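PDB 2PSB: putative lipoprotein YerB from Bacillus subtilis, which is of unknown function but is known to interact with the helicase PcrA and is probably anchored to the cell membrane as a lipoprotein. Local coordinates for residues V197-D202 with K292-I297; Y208-S211 with I216-D219. One frame throughout, in Å; residues are numbered along the deposited sequence.

Contact 1: V197-D202 with K292-I297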
loop_
_atom_site.group_PDB
_atom_site.type_symbol
_atom_site.label_atom_id
_atom_site.label_comp_id
_atom_site.label_asym_id
_atom_site.label_seq_id
_atom_site.Cartn_x
_atom_site.Cartn_y
_atom_site.Cartn_z
ATOM N N VAL A 197 6.341 2.598 13.598
ATOM C CA VAL A 197 5.892 3.523 12.563
ATOM C C VAL A 197 5.170 4.686 13.249
ATOM O O VAL A 197 4.387 4.477 14.170
ATOM C CB VAL A 197 4.920 2.818 11.568
ATOM C CG1 VAL A 197 4.428 3.809 10.529
ATOM C CG2 VAL A 197 5.635 1.663 10.876
ATOM N N GLU A 198 5.432 5.907 12.800
ATOM C CA GLU A 198 4.800 7.071 13.410
ATOM C C GLU A 198 4.289 8.013 12.333
ATOM O O GLU A 198 4.911 8.172 11.285
ATOM C CB GLU A 198 5.807 7.818 14.301
ATOM C CG GLU A 198 6.849 6.918 14.960
ATOM C CD GLU A 198 7.831 7.686 15.837
ATOM O OE1 GLU A 198 8.949 7.179 16.090
ATOM O OE2 GLU A 198 7.482 8.798 16.284
ATOM N N TYR A 199 3.141 8.627 12.592
ATOM C CA TYR A 199 2.565 9.573 11.650
ATOM C C TYR A 199 2.355 10.877 12.406
ATOM O O TYR A 199 1.671 10.922 13.430
ATOM C CB TYR A 199 1.238 9.046 11.073
ATOM C CG TYR A 199 1.387 7.775 10.243
ATOM C CD1 TYR A 199 1.243 6.516 10.824
ATOM C CD2 TYR A 199 1.714 7.837 8.886
ATOM C CE1 TYR A 199 1.417 5.350 10.074
ATOM C CE2 TYR A 199 1.894 6.668 8.130
ATOM C CZ TYR A 199 1.745 5.440 8.733
ATOM O OH TYR A 199 1.936 4.291 8.008
ATOM N N ASN A 200 2.962 11.941 11.898
ATOM C CA ASN A 200 2.865 13.235 12.543
ATOM C C ASN A 200 2.175 14.236 11.640
ATOM O O ASN A 200 2.616 14.487 10.523
ATOM C CB ASN A 200 4.267 13.709 12.917
ATOM C CG ASN A 200 5.057 12.640 13.656
ATOM O OD1 ASN A 200 6.163 12.274 13.250
ATOM N ND2 ASN A 200 4.488 12.126 14.746
ATOM N N TYR A 201 1.080 14.799 12.138
ATOM C CA TYR A 201 0.312 15.773 11.389
ATOM C C TYR A 201 1.006 17.135 11.374
ATOM O O TYR A 201 1.577 17.574 12.374
ATOM C CB TYR A 201 -1.087 15.914 11.990
ATOM C CG TYR A 201 -2.044 16.704 11.127
ATOM C CD1 TYR A 201 -2.355 16.276 9.837
ATOM C CD2 TYR A 201 -2.648 17.882 11.598
ATOM C CE1 TYR A 201 -3.239 16.994 9.030
ATOM C CE2 TYR A 201 -3.538 18.606 10.791
ATOM C CZ TYR A 201 -3.826 18.154 9.510
ATOM O OH TYR A 201 -4.684 18.859 8.691
ATOM N N ASP A 202 0.953 17.796 10.226
ATOM C CA ASP A 202 1.561 19.104 10.070
ATOM C C ASP A 202 0.450 20.129 9.863
ATOM O O ASP A 202 -0.010 20.343 8.732
ATOM C CB ASP A 202 2.502 19.106 8.867
ATOM C CG ASP A 202 3.361 20.349 8.808
ATOM O OD1 ASP A 202 4.562 20.248 9.121
ATOM O OD2 ASP A 202 2.838 21.429 8.462
ATOM N N LYS A 292 -3.460 11.624 -0.691
ATOM C CA LYS A 292 -2.889 10.310 -0.472
ATOM C C LYS A 292 -3.377 9.664 0.823
ATOM O O LYS A 292 -3.620 10.346 1.833
ATOM C CB LYS A 292 -1.361 10.388 -0.462
ATOM C CG LYS A 292 -0.704 10.308 -1.843
ATOM C CD LYS A 292 -0.936 11.545 -2.682
ATOM C CE LYS A 292 -0.102 11.522 -3.977
ATOM N NZ LYS A 292 -0.589 10.557 -5.023
ATOM N N THR A 293 -3.520 8.343 0.777
ATOM C CA THR A 293 -3.977 7.566 1.930
ATOM C C THR A 293 -3.036 6.417 2.251
ATOM O O THR A 293 -2.608 5.678 1.365
ATOM C CB THR A 293 -5.389 6.968 1.703
ATOM O OG1 THR A 293 -6.342 8.023 1.576
ATOM C CG2 THR A 293 -5.796 6.061 2.876
ATOM N N TRP A 294 -2.707 6.285 3.528
ATOM C CA TRP A 294 -1.856 5.201 3.998
ATOM C C TRP A 294 -2.664 4.318 4.930
ATOM O O TRP A 294 -3.208 4.787 5.933
ATOM C CB TRP A 294 -0.644 5.724 4.740
ATOM C CG TRP A 294 0.579 5.793 3.893
ATOM C CD1 TRP A 294 0.815 6.669 2.867
ATOM C CD2 TRP A 294 1.769 5.007 4.031
ATOM N NE1 TRP A 294 2.080 6.485 2.370
ATOM C CE2 TRP A 294 2.688 5.470 3.062
ATOM C CE3 TRP A 294 2.149 3.955 4.877
ATOM C CZ2 TRP A 294 3.969 4.924 2.916
ATOM C CZ3 TRP A 294 3.418 3.409 4.733
ATOM C CH2 TRP A 294 4.316 3.893 3.757
ATOM N N ILE A 295 -2.741 3.040 4.584
ATOM C CA ILE A 295 -3.483 2.061 5.368
ATOM C C ILE A 295 -2.522 1.133 6.088
ATOM O O ILE A 295 -1.626 0.534 5.474
ATOM C CB ILE A 295 -4.422 1.209 4.470
ATOM C CG1 ILE A 295 -5.384 2.126 3.710
ATOM C CG2 ILE A 295 -5.197 0.197 5.326
ATOM C CD1 ILE A 295 -6.467 1.418 2.985
ATOM N N ASN A 296 -2.708 1.031 7.399
ATOM C CA ASN A 296 -1.892 0.158 8.229
ATOM C C ASN A 296 -2.718 -0.972 8.786
ATOM O O ASN A 296 -3.600 -0.752 9.612
ATOM C CB ASN A 296 -1.295 0.928 9.397
ATOM C CG ASN A 296 0.040 1.497 9.075
ATOM O OD1 ASN A 296 1.050 0.796 9.125
ATOM N ND2 ASN A 296 0.067 2.766 8.724
ATOM N N ILE A 297 -2.449 -2.185 8.331
ATOM C CA ILE A 297 -3.183 -3.321 8.844
ATOM C C ILE A 297 -2.422 -3.878 10.050
ATOM O O ILE A 297 -1.207 -4.112 9.995
ATOM C CB ILE A 297 -3.355 -4.392 7.754
ATOM C CG1 ILE A 297 -4.371 -3.890 6.720
ATOM C CG2 ILE A 297 -3.809 -5.728 8.380
ATOM C CD1 ILE A 297 -4.300 -4.608 5.370
#
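Tyr-199 and Trp-294 face each other across the interval, with 9.9 Å between Tyr-199 CA and Trp-294 CA, a spacing that belongs to face-to-face packing of beta sheets and not to strand pairing. Strand 196-202 comes from an antiparallel sheet, whereas strand 293-298 pairs in parallel with strands 54-59 and 230-240; the two run in roughly opposite senses, and side chains alone fill the interval. Every close contact between the two segments involves Tyr-199. Its CG stands anti to the carbonyl carbon (chi1 -64°), and the phenol reaches across the interface to the opposing strand. There the hydroxyl comes obliquely against the benzene part of the indole, Tyr-199 OH lying 3.2 Å from Trp-294 CE3, and this carbon meets the phenol at its edge, near the ring plane. The two side chains cross at about a right angle. Asn-296 approaches the phenol from the opposite direction, its amide plane turned 70° from that of the ring and its CG 3.5 Å from Tyr-199 OH. All three residues are buried, and the hydroxyl is satisfied by a hydrogen bond with Arg-210 NE from the neighbouring strand. A phenylalanine in place of Tyr-199 would probably leave Arg-210 NE without this partner and open a small gap between the indole and the Asn-296 amide. Beyond the interface, the indole also meets Phe-67 edge-to-face. The carbon that bears the hydroxyl is less close to the indole, Tyr-199 CZ standing 4.2 Å from Trp-294 CE3.

Contact 2: Y208-S211 with I216-D219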
loop_
_atom_site.group_PDB
_atom_site.type_symbol
_atom_site.label_atom_id
_atom_site.label_comp_id
_atom_site.label_asym_id
_atom_site.label_seq_id
_atom_site.Cartn_x
_atom_site.Cartn_y
_atom_site.Cartn_z
ATOM N N TYR A 208 0.131 14.674 6.828
ATOM C CA TYR A 208 0.895 13.844 7.744
ATOM C C TYR A 208 2.252 13.458 7.189
ATOM O O TYR A 208 2.453 13.371 5.976
ATOM C CB TYR A 208 0.145 12.558 8.069
ATOM C CG TYR A 208 -1.137 12.747 8.830
ATOM C CD1 TYR A 208 -2.290 13.198 8.195
ATOM C CD2 TYR A 208 -1.205 12.443 10.185
ATOM C CE1 TYR A 208 -3.488 13.335 8.895
ATOM C CE2 TYR A 208 -2.393 12.577 10.895
ATOM C CZ TYR A 208 -3.531 13.019 10.245
ATOM O OH TYR A 208 -4.704 13.132 10.951
ATOM N N THR A 209 3.179 13.285 8.084
ATOM C CA THR A 209 4.527 12.810 7.800
ATOM C C THR A 209 4.752 11.413 8.373
ATOM O O THR A 209 4.022 11.093 9.375
ATOM C CB THR A 209 5.574 13.788 8.363
ATOM O OG1 THR A 209 5.261 15.121 7.944
ATOM C CG2 THR A 209 6.936 13.533 7.733
ATOM N N ARG A 210 5.560 10.640 7.784
ATOM C CA ARG A 210 5.790 9.291 8.264
ATOM C C ARG A 210 7.258 9.045 8.563
ATOM O O ARG A 210 8.141 9.686 7.992
ATOM C CB ARG A 210 5.297 8.278 7.221
ATOM C CG ARG A 210 5.384 6.824 7.654
ATOM C CD ARG A 210 4.846 5.911 6.557
ATOM N NE ARG A 210 4.817 4.507 6.957
ATOM C CZ ARG A 210 5.877 3.717 7.057
ATOM N NH1 ARG A 210 7.094 4.176 6.783
ATOM N NH2 ARG A 210 5.713 2.456 7.431
ATOM N N SER A 211 7.504 8.117 9.475
ATOM C CA SER A 211 8.856 7.731 9.834
ATOM C C SER A 211 8.743 6.292 10.310
ATOM O O SER A 211 7.700 5.870 10.814
ATOM C CB SER A 211 9.416 8.604 10.962
ATOM O OG SER A 211 8.817 8.256 12.196
ATOM N N ILE A 216 12.637 9.509 9.080
ATOM C CA ILE A 216 11.467 9.963 8.331
ATOM C C ILE A 216 11.378 9.254 6.974
ATOM O O ILE A 216 12.374 9.114 6.261
ATOM C CB ILE A 216 11.477 11.496 8.117
ATOM C CG1 ILE A 216 10.093 11.950 7.641
ATOM C CG2 ILE A 216 12.558 11.885 7.112
ATOM C CD1 ILE A 216 9.919 13.455 7.550
ATOM N N THR A 217 10.177 8.794 6.635
ATOM C CA THR A 217 9.944 8.087 5.382
ATOM C C THR A 217 10.036 9.020 4.187
ATOM O O THR A 217 9.199 9.903 3.997
ATOM C CB THR A 217 8.566 7.410 5.368
ATOM O OG1 THR A 217 8.474 6.511 6.480
ATOM C CG2 THR A 217 8.366 6.623 4.061
ATOM N N THR A 218 11.055 8.791 3.370
ATOM C CA THR A 218 11.301 9.588 2.184
ATOM C C THR A 218 11.267 8.724 0.916
ATOM O O THR A 218 11.237 7.492 0.987
ATOM C CB THR A 218 12.682 10.252 2.287
ATOM O OG1 THR A 218 12.821 11.227 1.256
ATOM C CG2 THR A 218 13.769 9.227 2.136
ATOM N N ASP A 219 11.267 9.384 -0.237
ATOM C CA ASP A 219 11.261 8.698 -1.525
ATOM C C ASP A 219 12.647 8.912 -2.129
ATOM O O ASP A 219 12.994 10.030 -2.524
ATOM C CB ASP A 219 10.192 9.300 -2.449
ATOM C CG ASP A 219 10.023 8.522 -3.757
ATOM O OD1 ASP A 219 10.957 7.800 -4.169
ATOM O OD2 ASP A 219 8.949 8.651 -4.379
HETATM O O HOH W 1 7.241 11.592 5.456
#
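Arg-210 and Thr-217 join the two strands of a beta hairpin, 207-212 and 215-219, close to its turn, by one backbone bond and one side-chain bond. Thr-217 N donates to Arg-210 O at 2.6 Å, and although the N-H points well at its acceptor (159°), it arrives from above the carbonyl plane. On the buried side the arginine chain is extended as far as NE, and a turn about the CD-NE bond (chi4 -74°) brings NH1 back to the threonine hydroxyl. Arg-210 NH1 donates a hydrogen bond to Thr-217 OG1 at 2.7 Å; the oxygen lies at the edge of the guanidinium, near its plane, but the bond is bent (142°). The same hydroxyl rests against the aliphatic stem, with Thr-217 OG1 3.3 Å from Arg-210 CG, so the threonine touches both the stem and the end of the side chain. A salt bridge from Arg-210 NH2 to Glu-57 further limits rotation of the group. The other side of the hairpin is more open to solvent. Ser-211 and Ile-216 form an antiparallel non-hydrogen-bonded pair with their side chains on one face, where Ser-211 CB lies 3.6 Å from Ile-216 CA and the isoleucine is largely exposed. The loose part lies farther from the turn, where the strands diverge: Arg-210 N and Thr-217 O, which would bond directly in a regular ladder, are 5.3 Å apart. A water fills the place of that bond, accepting from Arg-210 N at 3.0 Å and lying where it can donate to Thr-217 O at the same length.

Overall arrangement
Contact 1 is wholly buried and joins two separate sheets through side chains, whereas contact 2 joins neighbouring strands of one hairpin and runs from a buried flank to an exposed one. They share a sheet: strands 196-202 and 207-212 lie side by side, bonded through Asn-200 O with Thr-209 N and Glu-198 N with Ser-211 O, and the rings of Tyr-201 and Tyr-208 meet across them. The chemistry follows position, with aromatic rings and a buried hydroxyl at the inter-sheet face and backbone, hydroxyl and water-mediated bonds in the hairpin. Arg-210 connects the two, bonding to Tyr-199 OH and packing beside the indole of Trp-294.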